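Long-range contacts in membrane protein (Acinetobacter baumannii AB307-0294, PDB 5DL5), which probably forms an outer-membrane beta-barrel channel of the OprD porin family, allowing small molecules, including antibiotics, to enter the cell: residues T355-G360 with Q373-F378; H330-Q335 with G360-V365; N275-I280 with A294-T299. One frame throughout, in Å; residues are numbered along the deposited sequence.

Contact 1 (T355-G360 with Q373-F378); sequences TAFVYG and QEREFF
Ala356, Tyr359 and Gly360 of one strand meet Phe378, Arg375 and Glu374 of the next, in an antiparallel hairpin of the porin barrel wall. Ala356 forms a hydrogen-bonded pair with Phe378: Ala356 N gives to Phe378 O at 3.0 Å, and Phe378 N returns an almost straight bond to Ala356 O at 2.9 Å. Their beta carbons lie 4.4 Å apart on the face that carries Val358, Glu374 and Glu376.

Tyr359 lies on the other face. Its CG is anti to the backbone N (chi1 180°), and the ring reaches toward the next strand edge-on, Arg375 CB lying 4.0 Å from CD1. Farther out, Tyr359 OH donates to Gln373 OE1 at 2.6 Å, approaching 44° above the amide plane.

At Gly360 the hydrogen-bonded pairing with Glu374 continues: Gly360 N reaches Glu374 O at 2.7 Å, and Glu374 N reaches Gly360 O at 3.0 Å.

The chemistry splits by face. Phe357, Tyr359 and Phe377 share theirs with Arg375. The other, buried and probably on the lumen side, is mixed: Glu374 OE2 hydrogen-bonds Tyr402 OH and Ser324 OG, and Glu376 bonds Ser400 OG and the backbone N of Ser324 and Met323, which implies carboxylates held among apolar groups.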
loop_
_atom_site.group_PDB
_atom_site.type_symbol
_atom_site.label_atom_id
_atom_site.label_comp_id
_atom_site.label_asym_id
_atom_site.label_seq_id
_atom_site.Cartn_x
_atom_site.Cartn_y
_atom_site.Cartn_z
ATOM N N THR A 355 19.181 -2.950 -3.015
ATOM C CA THR A 355 19.639 -1.610 -3.454
ATOM C C THR A 355 18.930 -1.380 -4.792
ATOM O O THR A 355 18.751 -2.319 -5.569
ATOM C CB THR A 355 21.186 -1.456 -3.431
ATOM O OG1 THR A 355 21.551 -0.081 -3.605
ATOM C CG2 THR A 355 21.846 -2.211 -4.548
ATOM N N ALA A 356 18.534 -0.143 -5.057
ATOM C CA ALA A 356 17.881 0.180 -6.270
ATOM C C ALA A 356 18.133 1.632 -6.657
ATOM O O ALA A 356 18.425 2.502 -5.806
ATOM C CB ALA A 356 16.357 -0.047 -6.105
ATOM N N PHE A 357 18.053 1.875 -7.952
ATOM C CA PHE A 357 18.148 3.195 -8.546
ATOM C C PHE A 357 16.977 3.366 -9.539
ATOM O O PHE A 357 16.766 2.464 -10.291
ATOM C CB PHE A 357 19.440 3.377 -9.255
ATOM C CG PHE A 357 19.530 4.677 -9.966
ATOM C CD1 PHE A 357 19.738 5.843 -9.255
ATOM C CD2 PHE A 357 19.390 4.754 -11.363
ATOM C CE1 PHE A 357 19.790 7.080 -9.882
ATOM C CE2 PHE A 357 19.482 5.999 -12.013
ATOM C CZ PHE A 357 19.670 7.154 -11.253
ATOM N N VAL A 358 16.195 4.445 -9.390
ATOM C CA VAL A 358 15.065 4.733 -10.238
ATOM C C VAL A 358 15.194 6.184 -10.754
ATOM O O VAL A 358 15.576 7.104 -9.983
ATOM C CB VAL A 358 13.693 4.625 -9.497
ATOM C CG1 VAL A 358 12.581 4.745 -10.547
ATOM C CG2 VAL A 358 13.645 3.309 -8.724
ATOM N N TYR A 359 15.006 6.332 -12.070
ATOM C CA TYR A 359 15.182 7.648 -12.741
ATOM C C TYR A 359 13.885 7.897 -13.466
ATOM O O TYR A 359 13.457 7.023 -14.296
ATOM C CB TYR A 359 16.398 7.583 -13.702
ATOM C CG TYR A 359 16.623 8.858 -14.410
ATOM C CD1 TYR A 359 17.111 10.020 -13.732
ATOM C CD2 TYR A 359 16.333 8.960 -15.750
ATOM C CE1 TYR A 359 17.260 11.234 -14.406
ATOM C CE2 TYR A 359 16.460 10.134 -16.433
ATOM C CZ TYR A 359 16.900 11.281 -15.792
ATOM O OH TYR A 359 17.025 12.389 -16.598
ATOM N N GLY A 360 13.346 9.097 -13.296
ATOM C CA GLY A 360 12.047 9.480 -13.847
ATOM C C GLY A 360 12.202 10.729 -14.643
ATOM O O GLY A 360 12.967 11.599 -14.244
ATOM N N GLN A 373 12.165 16.032 -13.893
ATOM C CA GLN A 373 12.810 14.744 -13.638
ATOM C C GLN A 373 12.998 14.538 -12.160
ATOM O O GLN A 373 13.070 15.480 -11.419
ATOM C CB GLN A 373 14.266 14.763 -14.254
ATOM C CG GLN A 373 14.234 15.013 -15.720
ATOM C CD GLN A 373 15.523 15.503 -16.254
ATOM O OE1 GLN A 373 16.143 14.832 -17.030
ATOM N NE2 GLN A 373 15.937 16.704 -15.837
ATOM N N GLU A 374 13.204 13.287 -11.797
ATOM C CA GLU A 374 13.512 12.933 -10.443
ATOM C C GLU A 374 14.333 11.643 -10.441
ATOM O O GLU A 374 14.288 10.862 -11.412
ATOM C CB GLU A 374 12.222 12.681 -9.659
ATOM C CG GLU A 374 11.367 11.543 -10.175
ATOM C CD GLU A 374 10.021 11.363 -9.375
ATOM O OE1 GLU A 374 9.011 10.874 -9.924
ATOM O OE2 GLU A 374 9.957 11.690 -8.142
ATOM N N ARG A 375 15.114 11.469 -9.384
ATOM C CA ARG A 375 15.729 10.209 -9.156
ATOM C C ARG A 375 15.865 9.853 -7.687
ATOM O O ARG A 375 16.040 10.728 -6.846
ATOM C CB ARG A 375 17.169 10.246 -9.747
ATOM C CG ARG A 375 18.126 11.052 -8.972
ATOM C CD ARG A 375 19.480 11.054 -9.688
ATOM N NE ARG A 375 20.381 11.783 -8.861
ATOM C CZ ARG A 375 20.670 13.068 -8.985
ATOM N NH1 ARG A 375 20.159 13.795 -9.993
ATOM N NH2 ARG A 375 21.479 13.623 -8.077
ATOM N N GLU A 376 15.959 8.548 -7.481
ATOM C CA GLU A 376 16.015 7.992 -6.188
ATOM C C GLU A 376 16.969 6.830 -6.114
ATOM O O GLU A 376 16.877 5.894 -6.917
ATOM C CB GLU A 376 14.595 7.494 -5.746
ATOM C CG GLU A 376 14.537 7.221 -4.253
ATOM C CD GLU A 376 13.126 6.891 -3.722
ATOM O OE1 GLU A 376 13.081 6.283 -2.609
ATOM O OE2 GLU A 376 12.059 7.219 -4.357
ATOM N N PHE A 377 17.871 6.924 -5.175
ATOM C CA PHE A 377 18.775 5.833 -4.734
ATOM C C PHE A 377 18.296 5.242 -3.364
ATOM O O PHE A 377 18.213 5.951 -2.333
ATOM C CB PHE A 377 20.245 6.294 -4.614
ATOM C CG PHE A 377 21.228 5.147 -4.318
ATOM C CD1 PHE A 377 21.152 3.904 -5.000
ATOM C CD2 PHE A 377 22.275 5.285 -3.327
ATOM C CE1 PHE A 377 22.060 2.864 -4.711
ATOM C CE2 PHE A 377 23.195 4.250 -3.074
ATOM C CZ PHE A 377 23.101 3.062 -3.752
ATOM N N PHE A 378 17.924 3.973 -3.391
ATOM C CA PHE A 378 17.284 3.322 -2.224
ATOM C C PHE A 378 18.174 2.178 -1.703
ATOM O O PHE A 378 18.748 1.381 -2.540
ATOM C CB PHE A 378 15.948 2.750 -2.753
ATOM C CG PHE A 378 15.242 1.828 -1.743
ATOM C CD1 PHE A 378 14.459 2.393 -0.725
ATOM C CD2 PHE A 378 15.364 0.454 -1.804
ATOM C CE1 PHE A 378 13.792 1.547 0.196
ATOM C CE2 PHE A 378 14.782 -0.377 -0.832
ATOM C CZ PHE A 378 13.959 0.159 0.121
#

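Contact 2 (H330-Q335 with G360-V365); sequences HEKSAQ and GWDIKV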
loop_
_atom_site.group_PDB
_atom_site.type_symbol
_atom_site.label_atom_id
_atom_site.label_comp_id
_atom_site.label_asym_id
_atom_site.label_seq_id
_atom_site.Cartn_x
_atom_site.Cartn_y
_atom_site.Cartn_z
ATOM N N HIS A 330 2.463 12.299 -17.282
ATOM C CA HIS A 330 3.336 11.867 -18.457
ATOM C C HIS A 330 4.644 11.280 -18.038
ATOM O O HIS A 330 5.485 11.105 -18.868
ATOM C CB HIS A 330 3.567 13.050 -19.433
ATOM C CG HIS A 330 2.467 13.211 -20.425
ATOM N ND1 HIS A 330 1.137 13.452 -20.059
ATOM C CD2 HIS A 330 2.470 13.078 -21.784
ATOM C CE1 HIS A 330 0.378 13.508 -21.151
ATOM N NE2 HIS A 330 1.158 13.272 -22.205
ATOM N N GLU A 331 4.864 10.993 -16.714
ATOM C CA GLU A 331 6.176 10.592 -16.277
ATOM C C GLU A 331 6.530 9.198 -16.787
ATOM O O GLU A 331 5.764 8.228 -16.642
ATOM C CB GLU A 331 6.270 10.601 -14.735
ATOM C CG GLU A 331 7.667 10.307 -14.238
ATOM C CD GLU A 331 7.869 10.419 -12.760
ATOM O OE1 GLU A 331 6.890 10.660 -12.052
ATOM O OE2 GLU A 331 9.037 10.212 -12.336
ATOM N N LYS A 332 7.711 9.094 -17.345
ATOM C CA LYS A 332 8.319 7.797 -17.592
ATOM C C LYS A 332 9.369 7.457 -16.537
ATOM O O LYS A 332 10.022 8.358 -16.097
ATOM C CB LYS A 332 9.002 7.807 -18.981
ATOM C CG LYS A 332 8.072 8.109 -20.141
ATOM C CD LYS A 332 8.943 8.166 -21.401
ATOM C CE LYS A 332 8.264 7.797 -22.687
ATOM N NZ LYS A 332 7.597 9.017 -23.132
ATOM N N SER A 333 9.637 6.154 -16.238
ATOM C CA SER A 333 10.740 5.898 -15.329
ATOM C C SER A 333 11.323 4.490 -15.520
ATOM O O SER A 333 10.679 3.581 -16.088
ATOM C CB SER A 333 10.262 6.055 -13.845
ATOM O OG SER A 333 9.173 5.183 -13.557
ATOM N N ALA A 334 12.569 4.338 -15.087
ATOM C CA ALA A 334 13.322 3.111 -15.297
ATOM C C ALA A 334 14.083 2.812 -14.023
ATOM O O ALA A 334 14.591 3.732 -13.386
ATOM C CB ALA A 334 14.290 3.264 -16.450
ATOM N N GLN A 335 14.103 1.535 -13.658
ATOM C CA GLN A 335 14.716 1.095 -12.479
ATOM C C GLN A 335 15.643 -0.076 -12.727
ATOM O O GLN A 335 15.322 -0.993 -13.462
ATOM C CB GLN A 335 13.624 0.605 -11.495
ATOM C CG GLN A 335 14.135 -0.214 -10.312
ATOM C CD GLN A 335 13.123 -0.623 -9.208
ATOM O OE1 GLN A 335 13.543 -1.079 -8.161
ATOM N NE2 GLN A 335 11.779 -0.463 -9.454
ATOM N N GLY A 360 13.346 9.097 -13.296
ATOM C CA GLY A 360 12.047 9.480 -13.847
ATOM C C GLY A 360 12.202 10.729 -14.643
ATOM O O GLY A 360 12.967 11.599 -14.244
ATOM N N TRP A 361 11.425 10.876 -15.746
ATOM C CA TRP A 361 11.558 12.051 -16.578
ATOM C C TRP A 361 10.303 12.352 -17.344
ATOM O O TRP A 361 9.369 11.557 -17.277
ATOM C CB TRP A 361 12.763 11.843 -17.557
ATOM C CG TRP A 361 12.584 10.850 -18.629
ATOM C CD1 TRP A 361 12.139 11.116 -19.925
ATOM C CD2 TRP A 361 12.766 9.415 -18.552
ATOM N NE1 TRP A 361 12.041 9.933 -20.626
ATOM C CE2 TRP A 361 12.419 8.887 -19.794
ATOM C CE3 TRP A 361 13.141 8.517 -17.525
ATOM C CZ2 TRP A 361 12.551 7.522 -20.080
ATOM C CZ3 TRP A 361 13.219 7.100 -17.848
ATOM C CH2 TRP A 361 12.897 6.657 -19.073
ATOM N N ASP A 362 10.298 13.399 -18.165
ATOM C CA ASP A 362 9.068 13.726 -18.939
ATOM C C ASP A 362 7.870 14.134 -18.011
ATOM O O ASP A 362 6.703 14.001 -18.376
ATOM C CB ASP A 362 8.593 12.574 -19.841
ATOM C CG ASP A 362 9.219 12.612 -21.304
ATOM O OD1 ASP A 362 10.012 13.513 -21.640
ATOM O OD2 ASP A 362 8.839 11.685 -22.024
ATOM N N ILE A 363 8.159 14.613 -16.836
ATOM C CA ILE A 363 7.090 14.974 -15.905
ATOM C C ILE A 363 6.620 16.370 -16.282
ATOM O O ILE A 363 7.447 17.341 -16.431
ATOM C CB ILE A 363 7.575 15.055 -14.476
ATOM C CG1 ILE A 363 8.132 13.749 -14.011
ATOM C CG2 ILE A 363 6.399 15.567 -13.587
ATOM C CD1 ILE A 363 9.041 13.924 -12.798
ATOM N N LYS A 364 5.298 16.445 -16.521
ATOM C CA LYS A 364 4.617 17.704 -16.797
ATOM C C LYS A 364 4.170 18.382 -15.528
ATOM O O LYS A 364 3.450 17.797 -14.784
ATOM C CB LYS A 364 3.340 17.539 -17.631
ATOM C CG LYS A 364 3.534 17.201 -19.083
ATOM C CD LYS A 364 2.249 17.471 -19.851
ATOM C CE LYS A 364 2.311 16.753 -21.204
ATOM N NZ LYS A 364 1.097 17.049 -22.070
ATOM N N VAL A 365 4.546 19.625 -15.338
ATOM C CA VAL A 365 4.125 20.391 -14.173
ATOM C C VAL A 365 3.465 21.593 -14.795
ATOM O O VAL A 365 4.050 22.323 -15.659
ATOM C CB VAL A 365 5.320 20.894 -13.362
ATOM C CG1 VAL A 365 4.821 21.733 -12.204
ATOM C CG2 VAL A 365 6.209 19.734 -12.860
#
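Lys332 and Trp361 carry the backbone bonds of this contact: Lys332 N donates to Trp361 O at 3.0 Å, and Trp361 N to Lys332 O at 2.9 Å.

One ionic pair adds to them. The lysine chain bends at its last torsion (chi4 84°), which turns NZ to Asp362 OD2, 3.1 Å away, in a salt bridge.

Two CH-pi contacts follow. Lys332 CB lies over the six-membered ring of Trp361, 3.8 Å from its centroid and offset toward the rim. Lys364, stretched out beyond CG, sets CE squarely above the centre of the His330 imidazole, 3.5 Å from the centroid.

Aliphatic packing is left to Glu331 and Ile363, which run side by side, CG to CG1 at 3.5 Å. The carboxylate beyond has contacts of its own: Glu331 OE2 comes within 3.4 Å of Gly360 CA, and OE1 takes the backbone N-H of Gly328.

The pairing changes at Asp362, where a positive phi (64°) goes with a G1 beta bulge: Asp362 and Ile363 both face Ala372. In the barrel wall, strand 332-341 lies between 289-300 and 351-365, and 351-365 is flanked in turn by 371-384, while Phe326 of a loop packs on Glu331 and Ser333.

Contact 3 (N275-I280 with A294-T299); sequences NNIWAI and AYQQNT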
loop_
_atom_site.group_PDB
_atom_site.type_symbol
_atom_site.label_atom_id
_atom_site.label_comp_id
_atom_site.label_asym_id
_atom_site.label_seq_id
_atom_site.Cartn_x
_atom_site.Cartn_y
_atom_site.Cartn_z
ATOM N N ASN A 275 -5.963 9.110 -16.217
ATOM C CA ASN A 275 -4.574 8.629 -16.095
ATOM C C ASN A 275 -4.608 7.216 -16.552
ATOM O O ASN A 275 -5.510 6.470 -16.154
ATOM C CB ASN A 275 -4.141 8.537 -14.654
ATOM C CG ASN A 275 -2.749 7.986 -14.462
ATOM O OD1 ASN A 275 -2.589 6.823 -14.013
ATOM N ND2 ASN A 275 -1.714 8.803 -14.807
ATOM N N ASN A 276 -3.646 6.834 -17.355
ATOM C CA ASN A 276 -3.195 5.425 -17.452
ATOM C C ASN A 276 -1.720 5.315 -16.960
ATOM O O ASN A 276 -0.866 6.112 -17.326
ATOM C CB ASN A 276 -3.256 4.906 -18.893
ATOM C CG ASN A 276 -4.658 4.980 -19.443
ATOM O OD1 ASN A 276 -5.514 4.243 -19.034
ATOM N ND2 ASN A 276 -4.927 5.939 -20.231
ATOM N N ILE A 277 -1.457 4.349 -16.111
ATOM C CA ILE A 277 -0.097 4.042 -15.628
ATOM C C ILE A 277 0.061 2.543 -15.801
ATOM O O ILE A 277 -0.762 1.728 -15.396
ATOM C CB ILE A 277 0.191 4.589 -14.242
ATOM C CG1 ILE A 277 1.680 4.375 -13.889
ATOM C CG2 ILE A 277 -0.780 4.022 -13.227
ATOM C CD1 ILE A 277 2.083 5.050 -12.596
ATOM N N TRP A 278 1.178 2.174 -16.394
ATOM C CA TRP A 278 1.544 0.766 -16.571
ATOM C C TRP A 278 3.060 0.544 -16.368
ATOM O O TRP A 278 3.807 1.482 -16.416
ATOM C CB TRP A 278 1.046 0.240 -17.905
ATOM C CG TRP A 278 1.624 0.884 -19.052
ATOM C CD1 TRP A 278 1.158 2.018 -19.686
ATOM C CD2 TRP A 278 2.845 0.505 -19.739
ATOM N NE1 TRP A 278 2.056 2.362 -20.671
ATOM C CE2 TRP A 278 3.102 1.506 -20.715
ATOM C CE3 TRP A 278 3.769 -0.514 -19.567
ATOM C CZ2 TRP A 278 4.159 1.437 -21.612
ATOM C CZ3 TRP A 278 4.923 -0.524 -20.426
ATOM C CH2 TRP A 278 5.056 0.455 -21.455
ATOM N N ALA A 279 3.460 -0.709 -16.190
ATOM C CA ALA A 279 4.800 -1.056 -15.894
ATOM C C ALA A 279 5.067 -2.466 -16.287
ATOM O O ALA A 279 4.159 -3.282 -16.252
ATOM C CB ALA A 279 5.119 -0.863 -14.443
ATOM N N ILE A 280 6.277 -2.688 -16.802
ATOM C CA ILE A 280 6.784 -4.010 -17.092
ATOM C C ILE A 280 8.072 -4.228 -16.311
ATOM O O ILE A 280 8.869 -3.257 -16.228
ATOM C CB ILE A 280 7.044 -4.210 -18.594
ATOM C CG1 ILE A 280 7.949 -3.071 -19.162
ATOM C CG2 ILE A 280 5.720 -4.190 -19.305
ATOM C CD1 ILE A 280 8.468 -3.265 -20.571
ATOM N N ALA A 294 12.901 -2.497 -14.489
ATOM C CA ALA A 294 11.478 -2.188 -14.680
ATOM C C ALA A 294 11.343 -0.856 -15.358
ATOM O O ALA A 294 12.163 0.043 -15.132
ATOM C CB ALA A 294 10.758 -2.179 -13.367
ATOM N N TYR A 295 10.275 -0.720 -16.138
ATOM C CA TYR A 295 9.898 0.530 -16.806
ATOM C C TYR A 295 8.449 0.793 -16.519
ATOM O O TYR A 295 7.669 -0.146 -16.498
ATOM C CB TYR A 295 10.114 0.354 -18.347
ATOM C CG TYR A 295 9.638 1.506 -19.141
ATOM C CD1 TYR A 295 10.437 2.666 -19.294
ATOM C CD2 TYR A 295 8.381 1.490 -19.729
ATOM C CE1 TYR A 295 9.942 3.789 -19.988
ATOM C CE2 TYR A 295 7.870 2.579 -20.428
ATOM C CZ TYR A 295 8.699 3.727 -20.595
ATOM O OH TYR A 295 8.200 4.835 -21.296
ATOM N N GLN A 296 8.102 2.085 -16.313
ATOM C CA GLN A 296 6.811 2.492 -15.874
ATOM C C GLN A 296 6.477 3.764 -16.608
ATOM O O GLN A 296 7.315 4.633 -16.794
ATOM C CB GLN A 296 6.867 2.721 -14.355
ATOM C CG GLN A 296 5.600 3.049 -13.672
ATOM C CD GLN A 296 5.751 2.938 -12.127
ATOM O OE1 GLN A 296 5.929 1.846 -11.620
ATOM N NE2 GLN A 296 5.700 4.032 -11.442
ATOM N N GLN A 297 5.234 3.927 -17.054
ATOM C CA GLN A 297 4.913 5.183 -17.772
ATOM C C GLN A 297 3.472 5.596 -17.500
ATOM O O GLN A 297 2.561 4.744 -17.379
ATOM C CB GLN A 297 5.100 4.883 -19.258
ATOM C CG GLN A 297 4.442 5.854 -20.193
ATOM C CD GLN A 297 4.866 5.672 -21.667
ATOM O OE1 GLN A 297 5.754 4.857 -22.023
ATOM N NE2 GLN A 297 4.395 6.628 -22.497
ATOM N N ASN A 298 3.276 6.885 -17.376
ATOM C CA ASN A 298 1.973 7.492 -17.236
ATOM C C ASN A 298 1.544 8.156 -18.535
ATOM O O ASN A 298 2.407 8.781 -19.172
ATOM C CB ASN A 298 2.055 8.650 -16.220
ATOM C CG ASN A 298 2.244 8.185 -14.799
ATOM O OD1 ASN A 298 1.237 8.112 -14.013
ATOM N ND2 ASN A 298 3.552 7.863 -14.421
ATOM N N THR A 299 0.267 8.054 -18.910
ATOM C CA THR A 299 -0.263 8.869 -20.015
ATOM C C THR A 299 -1.634 9.457 -19.507
ATOM O O THR A 299 -2.162 9.076 -18.406
ATOM C CB THR A 299 -0.501 8.015 -21.270
ATOM O OG1 THR A 299 -1.327 6.918 -20.955
ATOM C CG2 THR A 299 0.719 7.398 -21.745
#
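Trp278 and Tyr295 meet through their side chains, each set by its first torsion. The tryptophan CG sits between its backbone N and carbonyl carbon (chi1 63°), which turns the indole toward the partner strand, whereas the tyrosine CG is anti to its N (chi1 174°), which sets the phenol where Trp278 CH2 meets it. They belong to the antiparallel hairpin of strands 273-286 and 289-300, two neighbouring staves of the porin beta-barrel.

The rings meet at an oblique 57°. Trp278 CH2 touches the tyrosine rim in its plane, 3.7 Å from CE2. Gln297 runs alongside the indole, its CB 3.9 Å above one face and toward the rim, so that the indole has a glutamine chain against its flat side and a phenol ring at its end. Farther along the same face, Ile280 CG1 packs on Tyr295 CB at 4.1 Å.

The opposite, buried face mixes amides with Ile277 and Ala279. Asn275 ND2 donates to Asn298 OD1 at 3.1 Å, nearly straight, in the carbonyl plane and on a lone pair. ND2 of Asn275 also serves Val302 O, while ND2 of Asn298 is spent on Phe326 O and Glu331 O, which should hold both amides in their rotation. Ile277 lies beside Asn298, its CD1 3.5 Å from OD1. Gln296, paired across from Ala279, reaches the loop through Asn320 N and Phe326 O.

Six backbone bonds link the strands, such as Thr299 N to Asn276 O at 2.8 Å. Back on the aromatic face, Tyr295 OH gives a 2.6 Å bond to Gln297 OE1, from above the amide plane.

All three contacts tie neighbouring strands on one side of the barrel, and none is wholly core: each buries one face and leaves the other nearer the surface. Contacts 1 and 2 share strand 351-365 and Gly360, and touch where Glu374 OE1 lies 2.5 Å from Glu331 OE2, unusually short for like charges and consistent with, but not proving, a shared proton. Contact 3 joins contact 2 through backbone bonds, Ser333 N to Gln296 O and Gln335 N to Ala294 O, but does not touch contact 1. Contacts 1 and 3 pair regularly, their buried faces holding carboxylates and amides respectively among apolar neighbours; contact 2, at a bulge near strand ends, relies more on charge and CH-pi packing.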